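Local coordinates for peptidase M16 domain protein (Alicyclobacillus acidocaldarius subsp. acidocaldarius DSM 446, PDB 4XEA) that is a putative M16-family metallopeptidase, binding a metal ion and probably hydrolysing peptide bonds, at residues R10-Q15 / V20-R25. Residues are numbered along the deposited sequence; the frame is centred on the assembly and turned at random.
Sequences RTWRLQ and VTLMPR
Val-20 lies against the indole of Trp-12, and this pair, with Arg-10, accounts for most of the surface buried in this beta hairpin. The CB of Val-20 stands 4.0 Å from the centroid of the six-membered ring of Trp-12 and only 12° off its normal, a CH-pi contact over the face. With chi1 at 81°, CG of Trp-12 sits between its own backbone N and carbonyl carbon, and the benzo edge swings across to the partner strand: CH2 of Trp-12 meets CG1 of Val-20 at 3.7 Å, while CD1 of Leu-22 lies level with the ring, 3.9 Å from CH2 of Trp-12. Cut back to an alanine, this position would probably leave one flank of Val-20 and the CD1 methyl of Leu-22 without their aromatic neighbour, and Glu-212 without the indole N-H bonded to it.

Main-chain bonds fix the antiparallel register. Arg-10 and Leu-22 exchange two, the one from Arg-10 N to Leu-22 O measuring 2.9 Å and nearly straight at 178°; Trp-12 and Val-20 form the next hydrogen-bonded pair. Between them is the non-hydrogen-bonded pair Thr-11 and Thr-21, whose side chains, on the other sheet face, are hydrogen-bonded OG1 to OG1 at 2.9 Å, and either hydroxyl could be the donor.

The guanidinium of Arg-10 forms salt bridges with Asp-205, at the start of helix 204-216, and with Glu-8. Strand 10-13 forms one border of the six-stranded mixed sheet within this chain, and strand 19-24 continues it through backbone bonds to strand 194-200. Helix 204-216 lies over the sheet face that carries Arg-10 and Trp-12, touching Trp-12 through Ala-208, whereas Trp-374 of helix 367-379 touches both threonines.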
ATOM      1  N   ARG A  10      27.956  -1.914  -0.782  1.00 59.90           N
ATOM      2  CA  ARG A  10      29.072  -1.864  -1.719  1.00 60.26           C
ATOM      3  C   ARG A  10      28.734  -0.869  -2.836  1.00 57.01           C
ATOM      4  O   ARG A  10      27.885  -1.137  -3.690  1.00 54.76           O
ATOM      5  CB  ARG A  10      29.338  -3.263  -2.294  1.00 62.22           C
ATOM      6  CG  ARG A  10      30.673  -3.427  -3.023  1.00 66.52           C
ATOM      7  CD  ARG A  10      30.821  -4.823  -3.642  1.00 70.52           C
ATOM      8  NE  ARG A  10      30.741  -5.900  -2.648  1.00 73.94           N
ATOM      9  CZ  ARG A  10      30.918  -7.202  -2.914  1.00 75.99           C
ATOM     10  NH1 ARG A  10      31.150  -7.623  -4.155  1.00 77.31           N
ATOM     11  NH2 ARG A  10      30.852  -8.090  -1.935  1.00 76.49           N
ATOM     12  N   THR A  11      29.427   0.267  -2.803  1.00 55.65           N
ATOM     13  CA  THR A  11      29.225   1.382  -3.709  1.00 53.62           C
ATOM     14  C   THR A  11      30.535   1.684  -4.486  1.00 55.31           C
ATOM     15  O   THR A  11      31.569   1.937  -3.877  1.00 56.85           O
ATOM     16  CB  THR A  11      28.830   2.649  -2.933  1.00 52.67           C
ATOM     17  OG1 THR A  11      27.614   2.427  -2.177  1.00 48.39           O
ATOM     18  CG2 THR A  11      28.628   3.804  -3.875  1.00 47.63           C
ATOM     19  N   TRP A  12      30.468   1.646  -5.818  1.00 54.42           N
ATOM     20  CA  TRP A  12      31.588   1.991  -6.662  1.00 55.40           C
ATOM     21  C   TRP A  12      31.090   2.611  -7.969  1.00 54.13           C
ATOM     22  O   TRP A  12      29.866   2.743  -8.180  1.00 51.78           O
ATOM     23  CB  TRP A  12      32.523   0.779  -6.886  1.00 58.72           C
ATOM     24  CG  TRP A  12      32.105  -0.184  -7.919  1.00 59.62           C
ATOM     25  CD1 TRP A  12      32.676  -0.359  -9.153  1.00 64.81           C
ATOM     26  CD2 TRP A  12      31.082  -1.177  -7.807  1.00 61.01           C
ATOM     27  NE1 TRP A  12      32.064  -1.396  -9.818  1.00 65.70           N
ATOM     28  CE2 TRP A  12      31.073  -1.906  -9.019  1.00 63.72           C
ATOM     29  CE3 TRP A  12      30.167  -1.528  -6.799  1.00 58.21           C
ATOM     30  CZ2 TRP A  12      30.176  -2.956  -9.251  1.00 64.33           C
ATOM     31  CZ3 TRP A  12      29.289  -2.565  -7.035  1.00 58.16           C
ATOM     32  CH2 TRP A  12      29.300  -3.270  -8.251  1.00 60.23           C
ATOM     33  N   ARG A  13      32.024   3.089  -8.782  1.00 54.42           N
ATOM     34  CA  ARG A  13      31.715   3.774 -10.040  1.00 54.60           C
ATOM     35  C   ARG A  13      32.436   3.082 -11.200  1.00 57.60           C
ATOM     36  O   ARG A  13      33.642   2.864 -11.125  1.00 58.29           O
ATOM     37  CB  ARG A  13      32.115   5.259  -9.974  1.00 54.24           C
ATOM     38  CG  ARG A  13      31.693   6.061 -11.210  1.00 53.98           C
ATOM     39  CD  ARG A  13      32.185   7.527 -11.218  1.00 53.85           C
ATOM     40  NE  ARG A  13      31.892   8.231  -9.952  1.00 51.00           N
ATOM     41  CZ  ARG A  13      30.909   9.086  -9.709  1.00 50.51           C
ATOM     42  NH1 ARG A  13      29.997   9.377 -10.622  1.00 47.96           N
ATOM     43  NH2 ARG A  13      30.837   9.663  -8.507  1.00 50.93           N
ATOM     44  N   LEU A  14      31.695   2.742 -12.258  1.00 57.76           N
ATOM     45  CA  LEU A  14      32.283   2.023 -13.395  1.00 60.85           C
ATOM     46  C   LEU A  14      33.075   2.957 -14.292  1.00 61.44           C
ATOM     47  O   LEU A  14      32.965   4.179 -14.191  1.00 58.49           O
ATOM     48  CB  LEU A  14      31.199   1.320 -14.231  1.00 61.41           C
ATOM     49  CG  LEU A  14      30.177   0.431 -13.471  1.00 62.05           C
ATOM     50  CD1 LEU A  14      29.011   0.088 -14.355  1.00 60.18           C
ATOM     51  CD2 LEU A  14      30.815  -0.813 -12.957  1.00 66.71           C
ATOM     52  N   GLN A  15      33.819   2.361 -15.211  1.00 64.31           N
ATOM     53  CA  GLN A  15      34.613   3.114 -16.163  1.00 66.47           C
ATOM     54  C   GLN A  15      33.719   4.103 -16.919  1.00 63.92           C
ATOM     55  O   GLN A  15      34.147   5.211 -17.186  1.00 62.39           O
ATOM     56  CB  GLN A  15      35.361   2.142 -17.111  1.00 70.61           C
ATOM     57  CG  GLN A  15      36.339   2.805 -18.096  1.00 77.75           C
ATOM     58  CD  GLN A  15      35.643   3.470 -19.300  1.00 81.78           C
ATOM     59  OE1 GLN A  15      34.508   3.119 -19.664  1.00 83.46           O
ATOM     60  NE2 GLN A  15      36.332   4.427 -19.922  1.00 86.24           N
ATOM     61  N   VAL A  20      27.106   2.374  -8.893  1.00 47.83           N
ATOM     62  CA  VAL A  20      26.400   1.186  -8.516  1.00 48.43           C
ATOM     63  C   VAL A  20      26.478   1.051  -7.007  1.00 49.50           C
ATOM     64  O   VAL A  20      27.547   1.241  -6.418  1.00 51.29           O
ATOM     65  CB  VAL A  20      26.985  -0.110  -9.136  1.00 50.99           C
ATOM     66  CG1 VAL A  20      26.122  -1.381  -8.710  1.00 51.87           C
ATOM     67  CG2 VAL A  20      27.072  -0.020 -10.669  1.00 51.89           C
ATOM     68  N   THR A  21      25.345   0.706  -6.386  1.00 48.57           N
ATOM     69  CA  THR A  21      25.302   0.384  -4.955  1.00 48.80           C
ATOM     70  C   THR A  21      24.566  -0.927  -4.771  1.00 50.07           C
ATOM     71  O   THR A  21      23.406  -1.029  -5.167  1.00 49.06           O
ATOM     72  CB  THR A  21      24.597   1.486  -4.149  1.00 47.87           C
ATOM     73  OG1 THR A  21      25.453   2.661  -4.095  1.00 45.58           O
ATOM     74  CG2 THR A  21      24.301   1.002  -2.723  1.00 46.62           C
ATOM     75  N   LEU A  22      25.243  -1.924  -4.193  1.00 51.34           N
ATOM     76  CA  LEU A  22      24.653  -3.222  -3.923  1.00 52.96           C
ATOM     77  C   LEU A  22      24.524  -3.403  -2.411  1.00 53.50           C
ATOM     78  O   LEU A  22      25.442  -3.083  -1.653  1.00 54.11           O
ATOM     79  CB  LEU A  22      25.499  -4.361  -4.505  1.00 55.20           C
ATOM     80  CG  LEU A  22      25.860  -4.342  -5.996  1.00 56.00           C
ATOM     81  CD1 LEU A  22      26.822  -5.525  -6.353  1.00 58.38           C
ATOM     82  CD2 LEU A  22      24.628  -4.340  -6.894  1.00 53.43           C
HETATM   83  N   MSE A  23      23.363  -3.879  -1.979  1.00 53.59           N
HETATM   84  CA  MSE A  23      23.093  -4.172  -0.571  1.00 54.76           C
HETATM   85  C   MSE A  23      22.616  -5.625  -0.402  1.00 56.06           C
HETATM   86  O   MSE A  23      21.420  -5.882  -0.236  1.00 55.60           O
HETATM   87  CB  MSE A  23      22.031  -3.191  -0.035  1.00 54.02           C
HETATM   88  CG  MSE A  23      22.551  -1.773   0.147  1.00 53.45           C
HETATM   89 SE   MSE A  23      21.086  -0.554   0.558  0.83 55.86          SE
HETATM   90  CE  MSE A  23      20.520  -0.205  -1.280  1.00 44.30           C
ATOM     91  N   PRO A  24      23.551  -6.594  -0.432  1.00 58.09           N
ATOM     92  CA  PRO A  24      23.147  -7.991  -0.295  1.00 59.44           C
ATOM     93  C   PRO A  24      22.591  -8.316   1.101  1.00 60.81           C
ATOM     94  O   PRO A  24      23.160  -7.906   2.097  1.00 61.25           O
ATOM     95  CB  PRO A  24      24.451  -8.762  -0.578  1.00 62.83           C
ATOM     96  CG  PRO A  24      25.558  -7.784  -0.312  1.00 61.64           C
ATOM     97  CD  PRO A  24      25.000  -6.442  -0.664  1.00 59.01           C
ATOM     98  N   ARG A  25      21.454  -9.017   1.155  1.00 61.41           N
ATOM     99  CA  ARG A  25      20.786  -9.400   2.410  1.00 62.88           C
ATOM    100  C   ARG A  25      20.395 -10.852   2.209  1.00 64.96           C
ATOM    101  O   ARG A  25      19.324 -11.134   1.683  1.00 64.53           O
ATOM    102  CB  ARG A  25      19.561  -8.502   2.669  1.00 61.34           C
ATOM    103  CG  ARG A  25      19.868  -6.996   2.570  1.00 60.48           C
ATOM    104  CD  ARG A  25      18.602  -6.132   2.600  1.00 59.30           C
ATOM    105  NE  ARG A  25      17.953  -6.196   3.908  1.00 60.56           N
ATOM    106  CZ  ARG A  25      16.665  -5.957   4.157  1.00 60.01           C
ATOM    107  NH1 ARG A  25      15.826  -5.589   3.192  1.00 59.49           N
ATOM    108  NH2 ARG A  25      16.213  -6.090   5.400  1.00 58.49           N
TER